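Local coordinates for D-glycerate 3-kinase (Cryptococcus neoformans var. grubii serotype A, PDB 6CKG), which probably transfers a phosphate group from ATP to the 3-hydroxyl of D-glycerate, as a kinase of the P-loop fold, at residues L66-L71 / L79-L84; Q123-L128 / V177-W182; T261-Q266 / N277-E282. All blocks are in the same frame, centred on the assembly; numbering follows the deposited sequence.

Contact 1: L66-L71 / L79-L84; sequences LLPDYL and LATMSL. With EDO (1,2-ethanediol), chain C.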
loop_
_atom_site.group_PDB
_atom_site.type_symbol
_atom_site.label_atom_id
_atom_site.label_comp_id
_atom_site.label_asym_id
_atom_site.label_seq_id
_atom_site.Cartn_x
_atom_site.Cartn_y
_atom_site.Cartn_z
ATOM N N LEU A 66 -12.514 -0.453 -8.578
ATOM C CA LEU A 66 -13.229 -0.076 -9.791
ATOM C C LEU A 66 -12.318 0.168 -10.980
ATOM O O LEU A 66 -12.710 -0.115 -12.114
ATOM C CB LEU A 66 -14.042 1.201 -9.547
ATOM C CG LEU A 66 -15.099 1.129 -8.448
ATOM C CD1 LEU A 66 -15.589 2.519 -8.104
ATOM C CD2 LEU A 66 -16.250 0.229 -8.891
ATOM N N LEU A 67 -11.116 0.687 -10.744
ATOM C CA LEU A 67 -10.261 1.114 -11.845
ATOM C C LEU A 67 -9.894 -0.002 -12.816
ATOM O O LEU A 67 -9.909 0.262 -14.031
ATOM C CB LEU A 67 -8.993 1.773 -11.286
ATOM C CG LEU A 67 -7.933 2.252 -12.283
ATOM C CD1 LEU A 67 -8.489 3.356 -13.181
ATOM C CD2 LEU A 67 -6.693 2.744 -11.541
ATOM N N PRO A 68 -9.531 -1.221 -12.383
ATOM C CA PRO A 68 -9.217 -2.271 -13.376
ATOM C C PRO A 68 -10.342 -2.551 -14.356
ATOM O O PRO A 68 -10.100 -2.588 -15.572
ATOM C CB PRO A 68 -8.909 -3.498 -12.504
ATOM C CG PRO A 68 -8.462 -2.929 -11.198
ATOM C CD PRO A 68 -9.279 -1.687 -11.004
ATOM N N ASP A 69 -11.569 -2.763 -13.873
ATOM C CA ASP A 69 -12.659 -3.096 -14.794
ATOM C C ASP A 69 -13.001 -1.917 -15.695
ATOM O O ASP A 69 -13.486 -2.107 -16.814
ATOM C CB ASP A 69 -13.897 -3.540 -14.024
ATOM C CG ASP A 69 -13.709 -4.873 -13.332
ATOM O OD1 ASP A 69 -12.945 -5.719 -13.847
ATOM O OD2 ASP A 69 -14.331 -5.074 -12.270
ATOM N N TYR A 70 -12.755 -0.700 -15.222
ATOM C CA TYR A 70 -12.985 0.487 -16.036
ATOM C C TYR A 70 -11.990 0.552 -17.192
ATOM O O TYR A 70 -12.376 0.789 -18.345
ATOM C CB TYR A 70 -12.878 1.726 -15.140
ATOM C CG TYR A 70 -13.320 3.015 -15.765
ATOM C CD1 TYR A 70 -12.416 3.828 -16.439
ATOM C CD2 TYR A 70 -14.635 3.444 -15.655
ATOM C CE1 TYR A 70 -12.813 5.026 -16.997
ATOM C CE2 TYR A 70 -15.043 4.643 -16.227
ATOM C CZ TYR A 70 -14.127 5.422 -16.895
ATOM O OH TYR A 70 -14.526 6.609 -17.459
ATOM N N LEU A 71 -10.700 0.330 -16.901
ATOM C CA LEU A 71 -9.680 0.374 -17.948
ATOM C C LEU A 71 -9.848 -0.770 -18.944
ATOM O O LEU A 71 -9.657 -0.579 -20.155
ATOM C CB LEU A 71 -8.284 0.345 -17.320
ATOM C CG LEU A 71 -7.920 1.637 -16.569
ATOM C CD1 LEU A 71 -6.581 1.538 -15.826
ATOM C CD2 LEU A 71 -7.920 2.815 -17.531
ATOM N N LEU A 79 -5.103 -5.742 -17.351
ATOM C CA LEU A 79 -4.586 -5.324 -16.059
ATOM C C LEU A 79 -4.285 -6.526 -15.178
ATOM O O LEU A 79 -4.910 -7.589 -15.295
ATOM C CB LEU A 79 -5.573 -4.403 -15.331
ATOM C CG LEU A 79 -5.342 -2.925 -15.653
ATOM C CD1 LEU A 79 -6.092 -2.596 -16.916
ATOM C CD2 LEU A 79 -5.726 -1.971 -14.531
ATOM N N ALA A 80 -3.312 -6.342 -14.301
ATOM C CA ALA A 80 -3.062 -7.250 -13.191
ATOM C C ALA A 80 -2.925 -6.379 -11.959
ATOM O O ALA A 80 -2.420 -5.256 -12.055
ATOM C CB ALA A 80 -1.792 -8.092 -13.390
ATOM N N THR A 81 -3.394 -6.872 -10.813
ATOM C CA THR A 81 -3.326 -6.106 -9.573
ATOM C C THR A 81 -2.561 -6.874 -8.505
ATOM O O THR A 81 -2.807 -8.072 -8.298
ATOM C CB THR A 81 -4.721 -5.766 -9.052
ATOM O OG1 THR A 81 -5.391 -4.928 -9.993
ATOM C CG2 THR A 81 -4.614 -5.017 -7.706
ATOM N N MET A 82 -1.634 -6.183 -7.833
ATOM C CA MET A 82 -0.981 -6.661 -6.617
ATOM C C MET A 82 -1.422 -5.787 -5.450
ATOM O O MET A 82 -1.250 -4.560 -5.488
ATOM C CB MET A 82 0.546 -6.619 -6.743
ATOM C CG MET A 82 1.130 -7.792 -7.481
ATOM S SD MET A 82 2.894 -7.634 -7.792
ATOM C CE MET A 82 3.535 -7.423 -6.115
ATOM N N SER A 83 -1.985 -6.409 -4.419
ATOM C CA SER A 83 -2.346 -5.724 -3.187
ATOM C C SER A 83 -1.362 -6.125 -2.094
ATOM O O SER A 83 -1.129 -7.315 -1.876
ATOM C CB SER A 83 -3.772 -6.073 -2.768
ATOM O OG SER A 83 -4.664 -5.798 -3.818
ATOM N N LEU A 84 -0.795 -5.133 -1.408
ATOM C CA LEU A 84 0.244 -5.407 -0.413
ATOM C C LEU A 84 -0.202 -6.429 0.636
ATOM O O LEU A 84 0.583 -7.296 1.039
ATOM C CB LEU A 84 0.661 -4.103 0.262
ATOM C CG LEU A 84 1.787 -4.213 1.289
ATOM C CD1 LEU A 84 3.056 -4.627 0.571
ATOM C CD2 LEU A 84 1.966 -2.853 1.975
HETATM C C1 EDO C . -3.792 -11.193 -5.766
HETATM O O1 EDO C . -4.443 -11.641 -4.559
HETATM C C2 EDO C . -2.599 -10.319 -5.395
HETATM O O2 EDO C . -3.072 -9.168 -4.681
#
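P68 brings the helix against the edge strand: its CA lies 3.7 Å from L79 CD2, and its CB sits only slightly farther from the same methyl. Having no N-H, the proline also interrupts the backbone bonding of the helix, which is kinked here. Its ring reaches along the strand as well, with P68 CG 3.9 Å from T81 OG1 and the two side chains at about a right angle. One turn later L71 CB comes down on the other branch, 3.7 Å from L79 CD1. L71 CD1 meets L79 CD2 at 3.8 Å, so CD2 lies between P68 and L71, and CD1 rests on L71 alone of the two. Farther along the strand, S83 N donates to O2 of a bound 1,2-ethanediol (3.0 Å, 164°), which D86 and P150 also hold. Helix and strand run nearly antiparallel, at 170°, as expected for the return half of a beta-alpha-beta crossover. The interface is apolar apart from the T81 hydroxyl beside P68 CG; the strand's polar atoms bond elsewhere, L79 N to E72 and the backbone to strand 176-180. With van der Waals contact alone joining the two, fit rather than directed bonds fixes the spacing of helix and strand.

Contact 2: Q123-L128 / V177-W182; sequences QCLAKL and VIFEGW. With EDO (1,2-ethanediol), chain D.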
loop_
_atom_site.group_PDB
_atom_site.type_symbol
_atom_site.label_atom_id
_atom_site.label_comp_id
_atom_site.label_asym_id
_atom_site.label_seq_id
_atom_site.Cartn_x
_atom_site.Cartn_y
_atom_site.Cartn_z
ATOM N N GLN A 123 9.619 -11.396 -6.260
ATOM C CA GLN A 123 9.436 -12.418 -7.287
ATOM C C GLN A 123 8.204 -12.125 -8.140
ATOM O O GLN A 123 8.250 -12.226 -9.370
ATOM C CB GLN A 123 9.341 -13.820 -6.648
ATOM C CG GLN A 123 9.128 -14.956 -7.662
ATOM C CD GLN A 123 8.928 -16.341 -7.017
ATOM O OE1 GLN A 123 8.289 -16.475 -5.972
ATOM N NE2 GLN A 123 9.479 -17.371 -7.652
ATOM N N CYS A 124 7.086 -11.764 -7.505
ATOM C CA CYS A 124 5.858 -11.567 -8.273
ATOM C C CYS A 124 5.937 -10.320 -9.138
ATOM O O CYS A 124 5.506 -10.334 -10.295
ATOM C CB CYS A 124 4.656 -11.496 -7.335
ATOM S SG CYS A 124 4.239 -13.169 -6.696
ATOM N N LEU A 125 6.504 -9.237 -8.612
ATOM C CA LEU A 125 6.593 -8.025 -9.416
ATOM C C LEU A 125 7.552 -8.217 -10.584
ATOM O O LEU A 125 7.276 -7.762 -11.697
ATOM C CB LEU A 125 7.005 -6.842 -8.538
ATOM C CG LEU A 125 6.771 -5.447 -9.136
ATOM C CD1 LEU A 125 5.514 -5.403 -10.016
ATOM C CD2 LEU A 125 6.645 -4.447 -8.005
ATOM N N ALA A 126 8.669 -8.912 -10.365
ATOM C CA ALA A 126 9.566 -9.190 -11.485
ATOM C C ALA A 126 8.897 -10.095 -12.515
ATOM O O ALA A 126 9.068 -9.905 -13.728
ATOM C CB ALA A 126 10.869 -9.809 -10.984
ATOM N N LYS A 127 8.114 -11.070 -12.053
ATOM C CA LYS A 127 7.385 -11.935 -12.977
ATOM C C LYS A 127 6.406 -11.128 -13.821
ATOM O O LYS A 127 6.338 -11.298 -15.044
ATOM C CB LYS A 127 6.655 -13.033 -12.200
ATOM C CG LYS A 127 6.134 -14.191 -13.068
ATOM C CD LYS A 127 7.274 -15.011 -13.651
ATOM C CE LYS A 127 6.775 -16.270 -14.356
ATOM N NZ LYS A 127 6.290 -17.291 -13.386
ATOM N N LEU A 128 5.614 -10.260 -13.183
ATOM C CA LEU A 128 4.678 -9.441 -13.951
ATOM C C LEU A 128 5.414 -8.540 -14.932
ATOM O O LEU A 128 4.960 -8.344 -16.066
ATOM C CB LEU A 128 3.796 -8.611 -13.019
ATOM C CG LEU A 128 2.784 -9.406 -12.186
ATOM C CD1 LEU A 128 2.157 -8.552 -11.065
ATOM C CD2 LEU A 128 1.706 -10.018 -13.066
ATOM N N VAL A 177 0.170 -2.815 -14.425
ATOM C CA VAL A 177 0.116 -3.457 -13.117
ATOM C C VAL A 177 -0.236 -2.388 -12.095
ATOM O O VAL A 177 0.448 -1.362 -12.001
ATOM C CB VAL A 177 1.443 -4.149 -12.765
ATOM C CG1 VAL A 177 1.458 -4.615 -11.283
ATOM C CG2 VAL A 177 1.673 -5.347 -13.697
ATOM N N ILE A 178 -1.330 -2.603 -11.368
ATOM C CA ILE A 178 -1.669 -1.781 -10.213
ATOM C C ILE A 178 -1.080 -2.465 -8.981
ATOM O O ILE A 178 -1.414 -3.621 -8.682
ATOM C CB ILE A 178 -3.190 -1.605 -10.078
ATOM C CG1 ILE A 178 -3.802 -1.056 -11.368
ATOM C CG2 ILE A 178 -3.528 -0.692 -8.887
ATOM C CD1 ILE A 178 -3.330 0.313 -11.727
ATOM N N PHE A 179 -0.189 -1.771 -8.276
ATOM C CA PHE A 179 0.442 -2.300 -7.057
ATOM C C PHE A 179 0.092 -1.360 -5.908
ATOM O O PHE A 179 0.675 -0.277 -5.783
ATOM C CB PHE A 179 1.953 -2.441 -7.241
ATOM C CG PHE A 179 2.703 -2.883 -5.971
ATOM C CD1 PHE A 179 2.078 -3.651 -4.997
ATOM C CD2 PHE A 179 4.027 -2.507 -5.770
ATOM C CE1 PHE A 179 2.768 -4.043 -3.829
ATOM C CE2 PHE A 179 4.723 -2.898 -4.622
ATOM C CZ PHE A 179 4.083 -3.680 -3.655
ATOM N N GLU A 180 -0.876 -1.754 -5.083
ATOM C CA GLU A 180 -1.477 -0.861 -4.107
ATOM C C GLU A 180 -1.217 -1.336 -2.683
ATOM O O GLU A 180 -0.971 -2.520 -2.428
ATOM C CB GLU A 180 -2.982 -0.748 -4.325
ATOM C CG GLU A 180 -3.688 -2.070 -4.306
ATOM C CD GLU A 180 -4.792 -2.104 -3.282
ATOM O OE1 GLU A 180 -4.717 -1.320 -2.308
ATOM O OE2 GLU A 180 -5.728 -2.913 -3.451
ATOM N N GLY A 181 -1.298 -0.399 -1.745
ATOM C CA GLY A 181 -1.044 -0.737 -0.359
ATOM C C GLY A 181 -1.094 0.459 0.560
ATOM O O GLY A 181 -0.755 1.569 0.147
ATOM N N TRP A 182 -1.507 0.240 1.816
ATOM C CA TRP A 182 -1.655 1.350 2.753
ATOM C C TRP A 182 -0.329 2.072 2.996
ATOM O O TRP A 182 -0.321 3.254 3.333
ATOM C CB TRP A 182 -2.245 0.838 4.072
ATOM C CG TRP A 182 -1.260 0.060 4.906
ATOM C CD1 TRP A 182 -0.993 -1.276 4.824
ATOM C CD2 TRP A 182 -0.404 0.577 5.943
ATOM N NE1 TRP A 182 -0.034 -1.630 5.749
ATOM C CE2 TRP A 182 0.347 -0.508 6.443
ATOM C CE3 TRP A 182 -0.210 1.850 6.495
ATOM C CZ2 TRP A 182 1.279 -0.365 7.475
ATOM C CZ3 TRP A 182 0.719 1.999 7.521
ATOM C CH2 TRP A 182 1.458 0.896 7.998
HETATM C C1 EDO D . -6.834 3.345 -1.529
HETATM O O1 EDO D . -7.085 3.774 -0.186
HETATM C C2 EDO D . -6.366 1.893 -1.548
HETATM O O2 EDO D . -4.934 1.830 -1.524
#
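This is a buried apolar helix-on-sheet contact, in which helix 118-129 lies over one face of the mostly parallel central sheet at strand 176-180 and illustrates how an alpha/beta core is closed by aliphatic and aromatic side chains. L125 and L128, one turn apart on the helix, face V177 and F179, alternate residues of the strand. The two axes are 10.8 Å apart and run close to antiparallel, at 161°. L128 supplies the closer fit to V177: L128 CB meets V177 CG2 at 4.0 Å, and L128 CD1 approaches V177 CG1 at the same distance, so both valine branches are engaged. V177 CG1 stands anti to the backbone N (chi1 170°) and CG2 beside it; this places CG1 by L128 CD1 and CG2 by L128 CB. L125 reaches both strand residues, one with each branch. L125 CD1 touches V177 CG1 at 4.3 Å, whereas L125 CD2 approaches F179 CD2 at 4.0 Å, obliquely to the ring, with the side chains crossing at about a right angle. From the other face of the strand, E180 OE1 accepts a long bond from O2 of a bound 1,2-ethanediol (3.3 Å), while E180 OE2 bonds to S83. The surroundings complete the core: L128 continues onto A80 and M82 of strand 79-83, L241 of helix 239-242 packs against both L125 and F179, and the helix meets strand 146-153 through C124, K127 and L128. Along its other edge, away from strand 79-83, strand 176-180 pairs with strand 48-53 through V177 and F179.

Contact 3: T261-Q266 / N277-E282; sequences TWRLQQ and NGMTDE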
loop_
_atom_site.group_PDB
_atom_site.type_symbol
_atom_site.label_atom_id
_atom_site.label_comp_id
_atom_site.label_asym_id
_atom_site.label_seq_id
_atom_site.Cartn_x
_atom_site.Cartn_y
_atom_site.Cartn_z
ATOM N N THR A 261 -11.796 7.860 11.642
ATOM C CA THR A 261 -13.218 7.985 11.349
ATOM C C THR A 261 -13.634 7.035 10.228
ATOM O O THR A 261 -14.642 6.328 10.338
ATOM C CB THR A 261 -13.538 9.433 10.983
ATOM O OG1 THR A 261 -13.136 10.294 12.056
ATOM C CG2 THR A 261 -15.029 9.601 10.704
ATOM N N TRP A 262 -12.858 7.003 9.142
ATOM C CA TRP A 262 -13.161 6.119 8.020
ATOM C C TRP A 262 -13.121 4.651 8.436
ATOM O O TRP A 262 -14.005 3.867 8.075
ATOM C CB TRP A 262 -12.174 6.370 6.883
ATOM C CG TRP A 262 -12.373 7.661 6.162
ATOM C CD1 TRP A 262 -13.523 8.392 6.081
ATOM C CD2 TRP A 262 -11.384 8.379 5.412
ATOM N NE1 TRP A 262 -13.309 9.524 5.324
ATOM C CE2 TRP A 262 -12.005 9.535 4.899
ATOM C CE3 TRP A 262 -10.036 8.151 5.119
ATOM C CZ2 TRP A 262 -11.322 10.466 4.116
ATOM C CZ3 TRP A 262 -9.358 9.077 4.343
ATOM C CH2 TRP A 262 -10.003 10.225 3.855
ATOM N N ARG A 263 -12.092 4.254 9.190
ATOM C CA ARG A 263 -11.978 2.848 9.563
ATOM C C ARG A 263 -13.103 2.426 10.497
ATOM O O ARG A 263 -13.533 1.267 10.465
ATOM C CB ARG A 263 -10.616 2.575 10.200
ATOM C CG ARG A 263 -10.311 1.090 10.391
ATOM C CD ARG A 263 -10.403 0.325 9.075
ATOM N NE ARG A 263 -10.166 -1.107 9.242
ATOM C CZ ARG A 263 -11.090 -1.976 9.638
ATOM N NH1 ARG A 263 -12.318 -1.556 9.916
ATOM N NH2 ARG A 263 -10.792 -3.265 9.762
ATOM N N LEU A 264 -13.597 3.346 11.332
ATOM C CA LEU A 264 -14.786 3.062 12.133
ATOM C C LEU A 264 -16.018 2.896 11.248
ATOM O O LEU A 264 -16.801 1.956 11.430
ATOM C CB LEU A 264 -15.014 4.169 13.163
ATOM C CG LEU A 264 -14.414 3.913 14.543
ATOM C CD1 LEU A 264 -14.724 5.066 15.486
ATOM C CD2 LEU A 264 -14.940 2.604 15.108
ATOM N N GLN A 265 -16.221 3.814 10.299
ATOM C CA GLN A 265 -17.322 3.667 9.345
ATOM C C GLN A 265 -17.260 2.321 8.644
ATOM O O GLN A 265 -18.277 1.628 8.506
ATOM C CB GLN A 265 -17.286 4.775 8.292
ATOM C CG GLN A 265 -17.442 6.198 8.790
ATOM C CD GLN A 265 -17.501 7.174 7.628
ATOM O OE1 GLN A 265 -17.790 6.778 6.498
ATOM N NE2 GLN A 265 -17.221 8.449 7.893
ATOM N N GLN A 266 -16.065 1.953 8.168
ATOM C CA GLN A 266 -15.893 0.687 7.465
ATOM C C GLN A 266 -16.318 -0.489 8.338
ATOM O O GLN A 266 -17.042 -1.382 7.883
ATOM C CB GLN A 266 -14.439 0.516 7.019
ATOM C CG GLN A 266 -14.149 -0.880 6.443
ATOM C CD GLN A 266 -12.690 -1.100 6.062
ATOM O OE1 GLN A 266 -11.967 -0.155 5.732
ATOM N NE2 GLN A 266 -12.255 -2.359 6.102
ATOM N N ASN A 277 -20.562 -9.071 12.928
ATOM C CA ASN A 277 -19.285 -9.640 13.352
ATOM C C ASN A 277 -18.171 -8.677 12.954
ATOM O O ASN A 277 -17.940 -8.444 11.762
ATOM C CB ASN A 277 -19.075 -11.019 12.729
ATOM C CG ASN A 277 -20.195 -11.980 13.068
ATOM O OD1 ASN A 277 -21.008 -12.334 12.210
ATOM N ND2 ASN A 277 -20.249 -12.404 14.329
ATOM N N GLY A 278 -17.498 -8.112 13.949
ATOM C CA GLY A 278 -16.407 -7.194 13.678
ATOM C C GLY A 278 -15.856 -6.626 14.968
ATOM O O GLY A 278 -16.342 -6.921 16.064
ATOM N N MET A 279 -14.829 -5.795 14.818
ATOM C CA MET A 279 -14.209 -5.170 15.976
ATOM C C MET A 279 -15.173 -4.205 16.654
ATOM O O MET A 279 -16.042 -3.599 16.018
ATOM C CB MET A 279 -12.942 -4.419 15.569
ATOM C CG MET A 279 -11.813 -5.301 15.089
ATOM S SD MET A 279 -10.328 -4.341 14.748
ATOM C CE MET A 279 -10.754 -3.517 13.214
ATOM N N THR A 280 -15.007 -4.065 17.966
ATOM C CA THR A 280 -15.668 -2.996 18.691
ATOM C C THR A 280 -15.025 -1.656 18.333
ATOM O O THR A 280 -13.932 -1.592 17.758
ATOM C CB THR A 280 -15.578 -3.243 20.192
ATOM O OG1 THR A 280 -14.224 -3.051 20.617
ATOM C CG2 THR A 280 -16.002 -4.671 20.514
ATOM N N ASP A 281 -15.713 -0.568 18.673
ATOM C CA ASP A 281 -15.138 0.745 18.410
ATOM C C ASP A 281 -13.775 0.887 19.080
ATOM O O ASP A 281 -12.817 1.365 18.461
ATOM C CB ASP A 281 -16.091 1.846 18.871
ATOM C CG ASP A 281 -17.294 1.984 17.971
ATOM O OD1 ASP A 281 -17.392 1.211 16.993
ATOM O OD2 ASP A 281 -18.146 2.861 18.233
ATOM N N GLU A 282 -13.654 0.441 20.330
ATOM C CA GLU A 282 -12.370 0.553 21.013
ATOM C C GLU A 282 -11.309 -0.284 20.314
ATOM O O GLU A 282 -10.167 0.159 20.150
ATOM C CB GLU A 282 -12.509 0.152 22.485
#
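M279 and R263 make the first kind of interaction, a methyl laid on a flat cation. M279 CE sits over one face of the guanidinium, 3.5 Å from R263 NH2, and Q266 NE2 lies 3.7 Å above the plane on the opposite face, so the group is sandwiched between a thioether methyl and an amide of its own helix. The bend of the arginine at chi2 (56°) and that of M279 at chi3 (-74°) bring the two ends together, the side chains crossing at about a right angle. The second kind is aliphatic-to-carboxylate: L264 CD2 is 3.4 Å from D281 OD1 and 4.0 Å from D281 CB, packing across the side of the aspartate. The third group is polar, and its partners lie outside the two segments. E267 forms a salt bridge with R263 NH1 and accepts from M279 N, while H268 bonds to D281 OD1, and T280, the N-cap of helix 281-298, caps Q283 N. At the protein surface, the contact joins the end of the loop before helix 281-298 to helix 258-273. Because R263 and D281 are paired with E267 and H268 of helix 258-273, the direct link between the segments is nonpolar contact against the faces and sides of charged groups.

In the fold
Contacts 1 and 2 are two sides of one construction. Their centres are 11 Å apart, and their strands, 79-83 and 176-180, are neighbours, probably hydrogen-bonded through M82 N and I178 O, 2.7 Å apart. Helices 63-75 and 118-129 clothe opposite faces of the sheet: L79 and T81 point to the first, while A80 and M82, alternating with them, touch the second. Five parallel strands, in the order 2-3-1-4-5, fit the P-loop kinase fold, with an antiparallel sixth at the edge. The expected P-loop, between strand 48-53 and helix 63-75, is modelled only in part, residues 58-60 being absent. Contact 3 stands about 26 and 29 Å from contacts 1 and 2, centre to centre; W262 in its helix touches P55 of that loop.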